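Local coordinates for DUF2666 domain-containing protein (Pyrococcus furiosus, PDB 3V68) that is of unknown function but may bind double-stranded DNA, at residues A[65-70]-A[109-114]; A[189-193]-A[224-229]; A[195-199]-A[231-235]. All blocks are in the same frame, centred on the assembly; numbering follows the deposited sequence.

Overall arrangement
The three contacts lie among the helices rather than on the antiparallel four-strand sheet; their centres are about 16 to 18 Å from the centre of the chain. Contact 2 is the most buried: helix 186-192 packs on helix 219-231 with no hydrogen bond between the segments. Contact 3, its centre about 10 Å from that of contact 2, joins the loops that follow the same two helices and relies on a backbone bond and a water, with lysines at its surface. Contact 1 belongs to the first DUF2666 range, the other two to the second; it has leucines inside and a salt bridge outside. Its Leu-70 touches Leu-233 and Leu-235 of contact 3, so the two ranges pack together.

Contact 1 (A[65-70]-A[109-114]); sequences SLEEKL and ILKNEL
Lys-69 and Glu-113 form a salt bridge whose nitrogen comes in from above the carboxylate: NZ is 2.7 Å from Glu-113 OE2 and 41° out of the plane of that group. The lysine chain runs fully extended beyond CG, and on its way its CD passes 4.0 Å from Ile-109 CG2. The ammonium also donates to a water that in turn donates to Ile-109 O. NZ is therefore gripped twice, by a charged side chain and, through the water, by a backbone carbonyl of helix 91-110. Glu-113 reaches the lysine because its chain bends at the second torsion (chi2 -96°), which also places OE1 3.4 Å from Leu-66 CB.

The contact joins the first turn of helix 66-73 to the last part of helix 91-110 and the chain that follows. Ser-65 and Glu-68 make a capping box at the start of the former: Ser-65 N donates to the anti lone pair of Glu-68 OE1, and Glu-68 N returns a weak bond to Ser-65 OG. On the other side, Leu-110 O takes the backbone N-H groups of both Glu-113 and Leu-114, closing the turn that presents the glutamate.

Beneath the ion pair lie the leucines. Leu-66 splits its methyls, CD1 resting 3.7 Å from Leu-110 CD2 and CD2 3.8 Å from Leu-114 CD2. Leu-70 crosses Leu-110 at about a right angle, its CD2 3.7 Å from Leu-110 CD1. Leu-230 of helix 219-231 touches both Leu-70 and Leu-110, and Val-209 and Phe-212 of helix 202-213 also pack against this layer.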
loop_
_atom_site.group_PDB
_atom_site.type_symbol
_atom_site.label_atom_id
_atom_site.label_comp_id
_atom_site.label_asym_id
_atom_site.label_seq_id
_atom_site.Cartn_x
_atom_site.Cartn_y
_atom_site.Cartn_z
ATOM N N SER A 65 17.264 -11.658 -10.110
ATOM C CA SER A 65 17.076 -10.313 -10.638
ATOM C C SER A 65 15.625 -9.896 -10.444
ATOM O O SER A 65 14.790 -10.715 -10.069
ATOM C CB SER A 65 17.390 -10.307 -12.129
ATOM O OG SER A 65 16.485 -11.151 -12.821
ATOM N N LEU A 66 15.324 -8.630 -10.717
ATOM C CA LEU A 66 13.940 -8.155 -10.678
ATOM C C LEU A 66 13.017 -9.029 -11.527
ATOM O O LEU A 66 11.957 -9.450 -11.059
ATOM C CB LEU A 66 13.845 -6.694 -11.122
ATOM C CG LEU A 66 12.435 -6.105 -11.253
ATOM C CD1 LEU A 66 11.690 -6.169 -9.924
ATOM C CD2 LEU A 66 12.507 -4.680 -11.764
ATOM N N GLU A 67 13.431 -9.307 -12.762
ATOM C CA GLU A 67 12.631 -10.110 -13.687
ATOM C C GLU A 67 12.339 -11.500 -13.128
ATOM O O GLU A 67 11.229 -12.012 -13.275
ATOM C CB GLU A 67 13.318 -10.219 -15.054
ATOM C CG GLU A 67 13.406 -8.898 -15.830
ATOM C CD GLU A 67 14.615 -8.038 -15.468
ATOM O OE1 GLU A 67 15.330 -8.346 -14.491
ATOM O OE2 GLU A 67 14.853 -7.035 -16.171
ATOM N N GLU A 68 13.339 -12.094 -12.481
ATOM C CA GLU A 68 13.181 -13.405 -11.858
ATOM C C GLU A 68 12.251 -13.346 -10.648
ATOM O O GLU A 68 11.453 -14.259 -10.428
ATOM C CB GLU A 68 14.540 -13.983 -11.466
ATOM C CG GLU A 68 15.375 -14.396 -12.664
ATOM C CD GLU A 68 16.717 -14.980 -12.281
ATOM O OE1 GLU A 68 17.494 -14.307 -11.571
ATOM O OE2 GLU A 68 17.005 -16.112 -12.717
ATOM N N LYS A 69 12.353 -12.263 -9.880
ATOM C CA LYS A 69 11.487 -12.058 -8.723
ATOM C C LYS A 69 10.030 -11.909 -9.148
ATOM O O LYS A 69 9.136 -12.478 -8.521
ATOM C CB LYS A 69 11.940 -10.850 -7.902
ATOM C CG LYS A 69 13.246 -11.072 -7.155
ATOM C CD LYS A 69 13.627 -9.852 -6.344
ATOM C CE LYS A 69 14.833 -10.130 -5.466
ATOM N NZ LYS A 69 15.275 -8.893 -4.763
ATOM N N LEU A 70 9.800 -11.148 -10.218
ATOM C CA LEU A 70 8.454 -10.973 -10.762
ATOM C C LEU A 70 7.848 -12.299 -11.222
ATOM O O LEU A 70 6.695 -12.598 -10.918
ATOM C CB LEU A 70 8.445 -9.936 -11.892
ATOM C CG LEU A 70 8.780 -8.497 -11.493
ATOM C CD1 LEU A 70 8.847 -7.605 -12.718
ATOM C CD2 LEU A 70 7.775 -7.944 -10.494
ATOM N N ILE A 109 9.115 -7.547 -1.140
ATOM C CA ILE A 109 10.098 -8.125 -2.067
ATOM C C ILE A 109 10.616 -7.096 -3.076
ATOM O O ILE A 109 11.790 -7.127 -3.449
ATOM C CB ILE A 109 9.543 -9.384 -2.803
ATOM C CG1 ILE A 109 9.279 -10.540 -1.819
ATOM C CG2 ILE A 109 10.481 -9.835 -3.936
ATOM C CD1 ILE A 109 10.506 -11.029 -1.028
ATOM N N LEU A 110 9.753 -6.176 -3.503
ATOM C CA LEU A 110 10.100 -5.273 -4.603
ATOM C C LEU A 110 10.508 -3.855 -4.230
ATOM O O LEU A 110 11.013 -3.127 -5.079
ATOM C CB LEU A 110 8.951 -5.208 -5.615
ATOM C CG LEU A 110 8.528 -6.516 -6.282
ATOM C CD1 LEU A 110 7.378 -6.233 -7.226
ATOM C CD2 LEU A 110 9.689 -7.176 -7.018
ATOM N N LYS A 111 10.302 -3.455 -2.974
ATOM C CA LYS A 111 10.495 -2.046 -2.599
ATOM C C LYS A 111 11.923 -1.517 -2.764
ATOM O O LYS A 111 12.117 -0.320 -2.938
ATOM C CB LYS A 111 9.949 -1.744 -1.199
ATOM C CG LYS A 111 10.641 -2.469 -0.067
ATOM C CD LYS A 111 10.049 -2.049 1.265
ATOM C CE LYS A 111 10.916 -2.513 2.418
ATOM N NZ LYS A 111 10.295 -2.183 3.727
ATOM N N ASN A 112 12.908 -2.408 -2.716
ATOM C CA ASN A 112 14.286 -2.008 -2.988
ATOM C C ASN A 112 14.707 -2.205 -4.447
ATOM O O ASN A 112 15.825 -1.844 -4.821
ATOM C CB ASN A 112 15.261 -2.719 -2.038
ATOM C CG ASN A 112 15.041 -2.344 -0.582
ATOM O OD1 ASN A 112 14.854 -1.173 -0.245
ATOM N ND2 ASN A 112 15.075 -3.344 0.290
ATOM N N GLU A 113 13.807 -2.766 -5.258
ATOM C CA GLU A 113 14.048 -3.012 -6.690
ATOM C C GLU A 113 13.345 -1.976 -7.576
ATOM O O GLU A 113 13.773 -1.711 -8.703
ATOM C CB GLU A 113 13.559 -4.410 -7.088
ATOM C CG GLU A 113 14.185 -5.582 -6.324
ATOM C CD GLU A 113 15.362 -6.218 -7.047
ATOM O OE1 GLU A 113 15.500 -6.030 -8.274
ATOM O OE2 GLU A 113 16.146 -6.923 -6.382
ATOM N N LEU A 114 12.255 -1.409 -7.061
ATOM C CA LEU A 114 11.395 -0.498 -7.818
ATOM C C LEU A 114 10.925 0.661 -6.940
ATOM O O LEU A 114 10.938 0.546 -5.712
ATOM C CB LEU A 114 10.176 -1.257 -8.355
ATOM C CG LEU A 114 10.354 -2.254 -9.502
ATOM C CD1 LEU A 114 9.125 -3.128 -9.604
ATOM C CD2 LEU A 114 10.610 -1.536 -10.822
HETATM O O HOH W 1 13.738 -8.902 -2.429
#

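Contact 2 (A[189-193]-A[224-229]); sequences IVEYF and YAAREM
Tyr-224 meets Ile-189 through its CB, which lies 3.8 Å from Ile-189 CD1, while its ring leads away and its hydroxyl bonds to Val-175 O in helix 160-181. At Ala-225 the backbone does much of the touching: its CA is 3.7 Å from Ile-189 CG2, and its O sits 3.4 Å from Phe-193 CE2, approaching the ring obliquely. The small alanine is consistent with the close approach of the two helices here, Ile-189 CA and Ala-225 CA being 6.0 Å apart. This is packing of helix 186-192 on helix 219-231 within the second DUF2666 range, with Phe-215 against Ile-189 and Ala-225, and Ile-208 and Phe-212 of helix 202-213 against Phe-193.

One turn on, Glu-228 and Phe-193 lie alongside each other, pointing opposite ways, with Glu-228 CG 3.5 Å from Phe-193 CD2. The bend at chi2 (62°) carries the carboxylate over to the exposed Val-190, whose CG2 lies 3.8 Å from Glu-228 OE1; OE2 has its charge partner outside the two segments, in Lys-232. Met-229 finishes the segment with its backbone N over the centre of one Phe-193 face and its CB 3.7 Å from Phe-193 CE1, while Tyr-192 CD1 lies against the opposite face.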
loop_
_atom_site.group_PDB
_atom_site.type_symbol
_atom_site.label_atom_id
_atom_site.label_comp_id
_atom_site.label_asym_id
_atom_site.label_seq_id
_atom_site.Cartn_x
_atom_site.Cartn_y
_atom_site.Cartn_z
ATOM N N ILE A 189 -0.110 7.211 -18.435
ATOM C CA ILE A 189 0.629 6.072 -17.895
ATOM C C ILE A 189 -0.068 4.753 -18.241
ATOM O O ILE A 189 0.589 3.777 -18.610
ATOM C CB ILE A 189 0.860 6.216 -16.362
ATOM C CG1 ILE A 189 1.852 7.355 -16.092
ATOM C CG2 ILE A 189 1.366 4.903 -15.757
ATOM C CD1 ILE A 189 1.958 7.781 -14.644
ATOM N N VAL A 190 -1.393 4.722 -18.115
ATOM C CA VAL A 190 -2.146 3.524 -18.485
ATOM C C VAL A 190 -1.901 3.192 -19.956
ATOM O O VAL A 190 -1.595 2.048 -20.304
ATOM C CB VAL A 190 -3.660 3.680 -18.202
ATOM C CG1 VAL A 190 -4.464 2.552 -18.856
ATOM C CG2 VAL A 190 -3.914 3.719 -16.700
ATOM N N GLU A 191 -2.000 4.201 -20.812
ATOM C CA GLU A 191 -1.845 3.972 -22.246
ATOM C C GLU A 191 -0.420 3.585 -22.633
ATOM O O GLU A 191 -0.214 2.792 -23.540
ATOM C CB GLU A 191 -2.361 5.168 -23.040
ATOM C CG GLU A 191 -3.875 5.253 -22.957
ATOM C CD GLU A 191 -4.461 6.485 -23.595
ATOM O OE1 GLU A 191 -3.826 7.077 -24.499
ATOM O OE2 GLU A 191 -5.591 6.849 -23.197
ATOM N N TYR A 192 0.558 4.116 -21.904
ATOM C CA TYR A 192 1.961 3.757 -22.099
ATOM C C TYR A 192 2.195 2.238 -22.026
ATOM O O TYR A 192 2.968 1.684 -22.814
ATOM C CB TYR A 192 2.801 4.490 -21.049
ATOM C CG TYR A 192 4.299 4.315 -21.151
ATOM C CD1 TYR A 192 4.966 3.410 -20.330
ATOM C CD2 TYR A 192 5.051 5.084 -22.037
ATOM C CE1 TYR A 192 6.342 3.255 -20.398
ATOM C CE2 TYR A 192 6.435 4.940 -22.112
ATOM C CZ TYR A 192 7.067 4.023 -21.292
ATOM O OH TYR A 192 8.428 3.871 -21.357
ATOM N N PHE A 193 1.513 1.573 -21.092
ATOM C CA PHE A 193 1.658 0.130 -20.900
ATOM C C PHE A 193 0.602 -0.695 -21.649
ATOM O O PHE A 193 0.487 -1.905 -21.438
ATOM C CB PHE A 193 1.641 -0.201 -19.402
ATOM C CG PHE A 193 2.878 0.239 -18.673
ATOM C CD1 PHE A 193 4.036 -0.531 -18.731
ATOM C CD2 PHE A 193 2.890 1.419 -17.932
ATOM C CE1 PHE A 193 5.192 -0.132 -18.059
ATOM C CE2 PHE A 193 4.038 1.822 -17.247
ATOM C CZ PHE A 193 5.191 1.050 -17.316
ATOM N N TYR A 224 3.591 5.586 -10.102
ATOM C CA TYR A 224 2.383 5.139 -10.788
ATOM C C TYR A 224 2.719 4.272 -11.993
ATOM O O TYR A 224 2.010 3.311 -12.284
ATOM C CB TYR A 224 1.491 6.334 -11.142
ATOM C CG TYR A 224 0.942 6.973 -9.891
ATOM C CD1 TYR A 224 -0.175 6.437 -9.257
ATOM C CD2 TYR A 224 1.577 8.069 -9.308
ATOM C CE1 TYR A 224 -0.670 6.999 -8.081
ATOM C CE2 TYR A 224 1.094 8.637 -8.136
ATOM C CZ TYR A 224 -0.026 8.099 -7.537
ATOM O OH TYR A 224 -0.491 8.663 -6.382
ATOM N N ALA A 225 3.824 4.587 -12.666
ATOM C CA ALA A 225 4.311 3.746 -13.746
ATOM C C ALA A 225 4.690 2.365 -13.223
ATOM O O ALA A 225 4.366 1.361 -13.848
ATOM C CB ALA A 225 5.480 4.405 -14.460
ATOM N N ALA A 226 5.355 2.312 -12.064
ATOM C CA ALA A 226 5.676 1.020 -11.460
ATOM C C ALA A 226 4.415 0.224 -11.128
ATOM O O ALA A 226 4.339 -0.970 -11.415
ATOM C CB ALA A 226 6.546 1.196 -10.224
ATOM N N ARG A 227 3.426 0.891 -10.541
ATOM C CA ARG A 227 2.169 0.236 -10.196
ATOM C C ARG A 227 1.448 -0.269 -11.445
ATOM O O ARG A 227 0.922 -1.379 -11.449
ATOM C CB ARG A 227 1.280 1.176 -9.390
ATOM C CG ARG A 227 1.725 1.277 -7.941
ATOM C CD ARG A 227 1.145 2.496 -7.247
ATOM N NE ARG A 227 1.319 2.379 -5.800
ATOM C CZ ARG A 227 2.462 2.606 -5.156
ATOM N NH1 ARG A 227 3.554 2.985 -5.817
ATOM N NH2 ARG A 227 2.511 2.450 -3.843
ATOM N N GLU A 228 1.428 0.544 -12.500
ATOM C CA GLU A 228 0.792 0.134 -13.749
ATOM C C GLU A 228 1.492 -1.074 -14.368
ATOM O O GLU A 228 0.829 -2.017 -14.811
ATOM C CB GLU A 228 0.722 1.300 -14.741
ATOM C CG GLU A 228 -0.038 0.984 -16.040
ATOM C CD GLU A 228 -1.508 0.636 -15.840
ATOM O OE1 GLU A 228 -2.086 0.965 -14.784
ATOM O OE2 GLU A 228 -2.099 0.044 -16.768
ATOM N N MET A 229 2.826 -1.051 -14.382
ATOM C CA MET A 229 3.613 -2.171 -14.908
ATOM C C MET A 229 3.289 -3.459 -14.151
ATOM O O MET A 229 3.024 -4.501 -14.756
ATOM C CB MET A 229 5.111 -1.860 -14.838
ATOM C CG MET A 229 6.016 -2.969 -15.374
ATOM S SD MET A 229 6.444 -4.226 -14.153
ATOM C CE MET A 229 7.672 -3.366 -13.180
#

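Contact 3 (A[195-199]-A[231-235]); sequences GFKKV and SKLGL
Lys-232 lies against the loop formed by residues 195-199, and its side chain can be followed atom by atom. CB comes first, 4.1 Å from Val-199 CG2, where the two side chains cross at a slant. CG lies 4.2 Å from Phe-196 CB and a similar distance from the carbonyl oxygen of the same residue. A bend at chi2 (-54°) swings the chain toward Phe-196, so that CD comes within 3.4 Å of Phe-196 O; beyond it the chain runs extended. CE follows at 3.6 Å from that oxygen, with Phe-193 O also close by. NZ, at the tip, makes no hydrogen bond to residues 195-199; it forms a salt bridge with Glu-228 OE2, one turn back along the helix. The methylene groups thus line the loop while the charge is held by the neighbouring acid.

The backbone of the same lysine supplies the direct bond of the contact: Val-199 N donates to Lys-232 O over 2.8 Å, nearly straight at 163°, with the donor tilted 24° from the carbonyl plane. Val-199 then turns its side chain inward, CB lying 3.8 Å from Leu-233 CD1. A water donates to both Val-199 O and Leu-233 O and so ties the two loops a second time. Leu-233 continues into the interior, where it touches Leu-70 of helix 66-73, while Phe-196 leads its ring away to Ile-208 and Leu-211 of helix 202-213.

Lys-232 and Leu-233 are the central residues of a type I beta turn from Ser-231 to Gly-234. With Gly-234 at positive phi, the chain leaves helix 219-231 through a Schellman motif, a classic C-terminal helix cap.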
loop_
_atom_site.group_PDB
_atom_site.type_symbol
_atom_site.label_atom_id
_atom_site.label_comp_id
_atom_site.label_asym_id
_atom_site.label_seq_id
_atom_site.Cartn_x
_atom_site.Cartn_y
_atom_site.Cartn_z
ATOM N N GLY A 195 0.257 -2.030 -24.481
ATOM C CA GLY A 195 0.680 -3.152 -25.320
ATOM C C GLY A 195 0.882 -4.465 -24.586
ATOM O O GLY A 195 1.309 -5.453 -25.185
ATOM N N PHE A 196 0.578 -4.470 -23.288
ATOM C CA PHE A 196 0.715 -5.652 -22.431
ATOM C C PHE A 196 -0.585 -5.974 -21.702
ATOM O O PHE A 196 -1.307 -5.072 -21.264
ATOM C CB PHE A 196 1.800 -5.420 -21.377
ATOM C CG PHE A 196 3.177 -5.238 -21.946
ATOM C CD1 PHE A 196 3.632 -3.974 -22.313
ATOM C CD2 PHE A 196 4.032 -6.327 -22.093
ATOM C CE1 PHE A 196 4.911 -3.801 -22.836
ATOM C CE2 PHE A 196 5.310 -6.162 -22.614
ATOM C CZ PHE A 196 5.751 -4.892 -22.981
ATOM N N LYS A 197 -0.868 -7.268 -21.571
ATOM C CA LYS A 197 -2.029 -7.755 -20.828
ATOM C C LYS A 197 -1.759 -9.164 -20.312
ATOM O O LYS A 197 -1.271 -10.011 -21.059
ATOM C CB LYS A 197 -3.284 -7.746 -21.710
ATOM C CG LYS A 197 -4.548 -8.119 -20.948
ATOM C CD LYS A 197 -5.803 -8.000 -21.790
ATOM C CE LYS A 197 -7.027 -8.238 -20.919
ATOM N NZ LYS A 197 -8.303 -7.992 -21.641
ATOM N N LYS A 198 -2.072 -9.402 -19.038
ATOM C CA LYS A 198 -1.897 -10.715 -18.406
ATOM C C LYS A 198 -0.515 -11.317 -18.689
ATOM O O LYS A 198 -0.395 -12.418 -19.241
ATOM C CB LYS A 198 -3.024 -11.675 -18.823
ATOM C CG LYS A 198 -4.223 -11.679 -17.889
ATOM C CD LYS A 198 -5.117 -10.461 -18.069
ATOM C CE LYS A 198 -6.300 -10.484 -17.106
ATOM N NZ LYS A 198 -7.248 -11.599 -17.378
ATOM N N VAL A 199 0.520 -10.569 -18.312
ATOM C CA VAL A 199 1.917 -10.929 -18.572
ATOM C C VAL A 199 2.364 -12.102 -17.696
ATOM O O VAL A 199 2.298 -12.026 -16.465
ATOM C CB VAL A 199 2.844 -9.709 -18.339
ATOM C CG1 VAL A 199 4.312 -10.092 -18.500
ATOM C CG2 VAL A 199 2.477 -8.565 -19.282
ATOM N N SER A 231 0.583 -4.116 -12.430
ATOM C CA SER A 231 -0.815 -4.508 -12.638
ATOM C C SER A 231 -0.982 -5.444 -13.839
ATOM O O SER A 231 -1.889 -6.285 -13.855
ATOM C CB SER A 231 -1.713 -3.276 -12.784
ATOM O OG SER A 231 -1.692 -2.776 -14.107
ATOM N N LYS A 232 -0.102 -5.307 -14.829
ATOM C CA LYS A 232 -0.168 -6.140 -16.033
ATOM C C LYS A 232 0.214 -7.590 -15.742
ATOM O O LYS A 232 -0.104 -8.490 -16.519
ATOM C CB LYS A 232 0.707 -5.567 -17.158
ATOM C CG LYS A 232 0.336 -4.160 -17.612
ATOM C CD LYS A 232 -1.134 -4.041 -18.018
ATOM C CE LYS A 232 -1.440 -2.669 -18.596
ATOM N NZ LYS A 232 -2.913 -2.404 -18.646
ATOM N N LEU A 233 0.913 -7.795 -14.628
ATOM C CA LEU A 233 1.264 -9.130 -14.143
ATOM C C LEU A 233 0.280 -9.631 -13.086
ATOM O O LEU A 233 0.428 -10.743 -12.568
ATOM C CB LEU A 233 2.680 -9.120 -13.556
ATOM C CG LEU A 233 3.893 -9.174 -14.492
ATOM C CD1 LEU A 233 4.088 -7.866 -15.245
ATOM C CD2 LEU A 233 5.137 -9.508 -13.685
ATOM N N GLY A 234 -0.715 -8.809 -12.760
ATOM C CA GLY A 234 -1.686 -9.127 -11.713
ATOM C C GLY A 234 -1.115 -8.926 -10.322
ATOM O O GLY A 234 -1.600 -9.512 -9.349
ATOM N N LEU A 235 -0.075 -8.102 -10.230
ATOM C CA LEU A 235 0.572 -7.834 -8.952
ATOM C C LEU A 235 0.152 -6.489 -8.384
ATOM O O LEU A 235 -0.085 -5.534 -9.128
ATOM C CB LEU A 235 2.095 -7.883 -9.103
ATOM C CG LEU A 235 2.723 -9.241 -9.444
ATOM C CD1 LEU A 235 4.201 -9.085 -9.760
ATOM C CD2 LEU A 235 2.519 -10.274 -8.333
HETATM O O HOH W 2 0.343 -12.765 -14.498
#